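Local coordinates for phosphoglycolate phosphatase (Thermoplasma acidophilum, PDB 1L6R), which catalyses the magnesium-dependent dephosphorylation of 2-phosphoglycolate to glycolate and, less efficiently, releases phosphate from inorganic pyrophosphate, at residues A[26-31]-A[215-221]. The protein carries 1 engineered substitution. Sequence-based numbering, arbitrary orientation.
Sequences KAIESI and EEIGQIF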
ATOM      1  N   LYS A  26     -26.876  -3.361 -16.097  1.00 12.86           N
ATOM      2  CA  LYS A  26     -25.988  -3.117 -17.229  1.00 14.13           C
ATOM      3  C   LYS A  26     -24.572  -3.568 -16.855  1.00 13.03           C
ATOM      4  O   LYS A  26     -23.856  -4.147 -17.673  1.00 13.11           O
ATOM      5  CB  LYS A  26     -25.985  -1.637 -17.611  1.00 14.71           C
ATOM      6  CG  LYS A  26     -27.269  -1.177 -18.288  1.00 17.95           C
ATOM      7  CD  LYS A  26     -27.177   0.283 -18.673  1.00 20.11           C
ATOM      8  CE  LYS A  26     -28.473   0.773 -19.298  1.00 23.43           C
ATOM      9  NZ  LYS A  26     -28.393   2.231 -19.600  1.00 25.86           N
ATOM     10  N   ALA A  27     -24.161  -3.315 -15.613  1.00 12.84           N
ATOM     11  CA  ALA A  27     -22.829  -3.743 -15.182  1.00 12.31           C
ATOM     12  C   ALA A  27     -22.750  -5.275 -15.172  1.00 12.05           C
ATOM     13  O   ALA A  27     -21.731  -5.857 -15.543  1.00 13.27           O
ATOM     14  CB  ALA A  27     -22.515  -3.181 -13.794  1.00 12.10           C
ATOM     15  N   ILE A  28     -23.829  -5.927 -14.740  1.00 12.76           N
ATOM     16  CA  ILE A  28     -23.869  -7.382 -14.719  1.00 12.32           C
ATOM     17  C   ILE A  28     -23.683  -7.934 -16.134  1.00 13.21           C
ATOM     18  O   ILE A  28     -22.882  -8.836 -16.347  1.00 13.38           O
ATOM     19  CB  ILE A  28     -25.217  -7.904 -14.168  1.00 12.48           C
ATOM     20  CG1 ILE A  28     -25.336  -7.593 -12.671  1.00 12.97           C
ATOM     21  CG2 ILE A  28     -25.315  -9.413 -14.389  1.00 13.31           C
ATOM     22  CD1 ILE A  28     -26.721  -7.885 -12.093  1.00 13.77           C
ATOM     23  N   GLU A  29     -24.415  -7.390 -17.104  1.00 14.11           N
ATOM     24  CA  GLU A  29     -24.275  -7.892 -18.468  1.00 14.03           C
ATOM     25  C   GLU A  29     -22.895  -7.584 -19.043  1.00 13.87           C
ATOM     26  O   GLU A  29     -22.359  -8.384 -19.804  1.00 15.01           O
ATOM     27  CB  GLU A  29     -25.371  -7.335 -19.376  1.00 15.08           C
ATOM     28  CG  GLU A  29     -26.804  -7.773 -18.994  1.00 15.99           C
ATOM     29  CD  GLU A  29     -27.045  -9.295 -19.041  1.00 18.29           C
ATOM     30  OE1 GLU A  29     -26.177 -10.061 -19.522  1.00 18.58           O
ATOM     31  OE2 GLU A  29     -28.133  -9.735 -18.596  1.00 19.37           O
ATOM     32  N   SER A  30     -22.309  -6.443 -18.674  1.00 13.57           N
ATOM     33  CA  SER A  30     -20.969  -6.109 -19.162  1.00 14.18           C
ATOM     34  C   SER A  30     -19.972  -7.131 -18.620  1.00 14.08           C
ATOM     35  O   SER A  30     -19.081  -7.600 -19.327  1.00 14.57           O
ATOM     36  CB  SER A  30     -20.562  -4.703 -18.711  1.00 14.96           C
ATOM     37  OG  SER A  30     -21.401  -3.720 -19.287  1.00 15.93           O
ATOM     38  N   ILE A  31     -20.122  -7.473 -17.345  1.00 13.46           N
ATOM     39  CA  ILE A  31     -19.233  -8.451 -16.742  1.00 12.78           C
ATOM     40  C   ILE A  31     -19.379  -9.808 -17.437  1.00 12.21           C
ATOM     41  O   ILE A  31     -18.385 -10.433 -17.794  1.00 13.33           O
ATOM     42  CB  ILE A  31     -19.525  -8.590 -15.230  1.00 12.17           C
ATOM     43  CG1 ILE A  31     -18.979  -7.362 -14.490  1.00 13.15           C
ATOM     44  CG2 ILE A  31     -18.903  -9.880 -14.675  1.00 12.91           C
ATOM     45  CD1 ILE A  31     -19.447  -7.261 -13.051  1.00 12.97           C
ATOM     46  N   GLU A 215     -22.677   2.047 -15.058  1.00 13.03           N
ATOM     47  CA  GLU A 215     -22.562   2.233 -16.497  1.00 13.86           C
ATOM     48  C   GLU A 215     -21.127   2.435 -16.958  1.00 13.73           C
ATOM     49  O   GLU A 215     -20.843   2.384 -18.154  1.00 15.20           O
ATOM     50  CB  GLU A 215     -23.464   3.386 -16.957  1.00 16.36           C
ATOM     51  CG  GLU A 215     -24.935   3.042 -16.772  1.00 19.82           C
ATOM     52  CD  GLU A 215     -25.880   3.919 -17.563  1.00 23.89           C
ATOM     53  OE1 GLU A 215     -27.104   3.702 -17.439  1.00 24.35           O
ATOM     54  OE2 GLU A 215     -25.406   4.807 -18.303  1.00 27.14           O
ATOM     55  N   GLU A 216     -20.210   2.638 -16.017  1.00 13.16           N
ATOM     56  CA  GLU A 216     -18.811   2.802 -16.395  1.00 12.94           C
ATOM     57  C   GLU A 216     -18.185   1.453 -16.748  1.00 13.43           C
ATOM     58  O   GLU A 216     -17.210   1.395 -17.493  1.00 13.66           O
ATOM     59  CB  GLU A 216     -17.990   3.450 -15.259  1.00 12.47           C
ATOM     60  CG  GLU A 216     -17.743   2.575 -14.027  1.00 14.48           C
ATOM     61  CD  GLU A 216     -18.783   2.781 -12.952  1.00 13.17           C
ATOM     62  OE1 GLU A 216     -19.975   2.914 -13.291  1.00 13.36           O
ATOM     63  OE2 GLU A 216     -18.400   2.797 -11.754  1.00 13.90           O
ATOM     64  N   ILE A 217     -18.752   0.363 -16.238  1.00 12.73           N
ATOM     65  CA  ILE A 217     -18.168  -0.948 -16.491  1.00 12.59           C
ATOM     66  C   ILE A 217     -18.097  -1.280 -17.980  1.00 12.83           C
ATOM     67  O   ILE A 217     -17.033  -1.655 -18.489  1.00 14.30           O
ATOM     68  CB  ILE A 217     -18.935  -2.049 -15.720  1.00 12.88           C
ATOM     69  CG1 ILE A 217     -18.949  -1.716 -14.217  1.00 13.55           C
ATOM     70  CG2 ILE A 217     -18.298  -3.400 -15.978  1.00 14.94           C
ATOM     71  CD1 ILE A 217     -17.569  -1.528 -13.590  1.00 14.42           C
ATOM     72  N   GLY A 218     -19.220  -1.110 -18.672  1.00 14.11           N
ATOM     73  CA  GLY A 218     -19.253  -1.386 -20.095  1.00 14.51           C
ATOM     74  C   GLY A 218     -18.308  -0.498 -20.883  1.00 14.15           C
ATOM     75  O   GLY A 218     -17.584  -0.977 -21.760  1.00 14.75           O
ATOM     76  N   GLN A 219     -18.290   0.799 -20.585  1.00 14.74           N
ATOM     77  CA  GLN A 219     -17.401   1.687 -21.333  1.00 14.67           C
ATOM     78  C   GLN A 219     -15.931   1.383 -21.063  1.00 15.12           C
ATOM     79  O   GLN A 219     -15.100   1.459 -21.966  1.00 16.34           O
ATOM     80  CB  GLN A 219     -17.687   3.153 -21.023  1.00 14.41           C
ATOM     81  CG  GLN A 219     -16.906   4.082 -21.958  1.00 14.39           C
ATOM     82  CD  GLN A 219     -17.029   5.539 -21.598  1.00 16.50           C
ATOM     83  OE1 GLN A 219     -16.884   5.917 -20.439  1.00 16.43           O
ATOM     84  NE2 GLN A 219     -17.272   6.380 -22.599  1.00 15.52           N
ATOM     85  N   ILE A 220     -15.611   1.050 -19.814  1.00 13.93           N
ATOM     86  CA  ILE A 220     -14.243   0.713 -19.443  1.00 13.45           C
ATOM     87  C   ILE A 220     -13.800  -0.546 -20.182  1.00 14.18           C
ATOM     88  O   ILE A 220     -12.724  -0.572 -20.769  1.00 15.57           O
ATOM     89  CB  ILE A 220     -14.120   0.493 -17.909  1.00 13.64           C
ATOM     90  CG1 ILE A 220     -14.237   1.835 -17.185  1.00 13.83           C
ATOM     91  CG2 ILE A 220     -12.806  -0.191 -17.571  1.00 14.12           C
ATOM     92  CD1 ILE A 220     -14.430   1.684 -15.683  1.00 13.34           C
ATOM     93  N   PHE A 221     -14.632  -1.584 -20.155  1.00 15.88           N
ATOM     94  CA  PHE A 221     -14.286  -2.830 -20.832  1.00 15.38           C
ATOM     95  C   PHE A 221     -14.108  -2.602 -22.336  1.00 16.79           C
ATOM     96  O   PHE A 221     -13.169  -3.129 -22.938  1.00 17.75           O
ATOM     97  CB  PHE A 221     -15.365  -3.898 -20.582  1.00 15.52           C
ATOM     98  CG  PHE A 221     -15.340  -4.492 -19.186  1.00 14.67           C
ATOM     99  CD1 PHE A 221     -14.258  -4.289 -18.327  1.00 14.02           C
ATOM    100  CD2 PHE A 221     -16.392  -5.296 -18.750  1.00 13.81           C
ATOM    101  CE1 PHE A 221     -14.222  -4.877 -17.052  1.00 14.58           C
ATOM    102  CE2 PHE A 221     -16.369  -5.895 -17.475  1.00 14.51           C
ATOM    103  CZ  PHE A 221     -15.285  -5.686 -16.630  1.00 14.34           C
TER
HETATM  104  O   HOH W   1     -21.886  -1.292 -17.696  1.00 15.09           O
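Ser30 sits against Gly218, the closest CA pair of the two segments, 5.1 Å apart. With no side chain on Gly218, Ser30 OG comes to 3.3 Å from Gly218 CA. Ser30 OG lies beside its own backbone N (chi1 -64°), from where it donates back to Lys26 O; that carbonyl oxygen also takes the helical bond from Ser30 N, the two donors arriving on opposite faces of its plane. A water bridges the two helices, donating to Ser30 OG and accepting from Gly218 N at 2.8 Å. On the buried side Ile217 points its two branches across: CG1 meets Ala27 CB at 3.9 Å, while CG2, anti to the backbone N, rests on Ser30 CB. Phe221 adds an aromatic edge, its CE2 lying 3.9 Å from Ile31 CA, with the Ser30 carbonyl carbon also in the ring plane. The solvent side is looser and rests on charge. There the extended chains of Lys26 and Glu215 cross, and Lys26 NZ forms a salt bridge of 2.9 Å with Glu215 OE1, approaching from well above the carboxylate plane. Lys26 NZ would probably lose this mate, and its long chain would be freer to swing into solvent, were an alanine here instead of Glu215. Ile217 and Phe221 also touch Ile175 of strand 172-175, and Ile217 reaches Leu16. The axes of 26-31 and 215-221 run near-parallel at 29°, 7.8 Å apart at their closest; the helices they lie on, 25-36 and 215-223, thus pack side by side over the central sheet, joining early and late parts of the chain in the Rossmann-like α/β core of the HAD superfamily, with Ile217 about 8 Å, side chain to side chain, from the nucleophile Asp11.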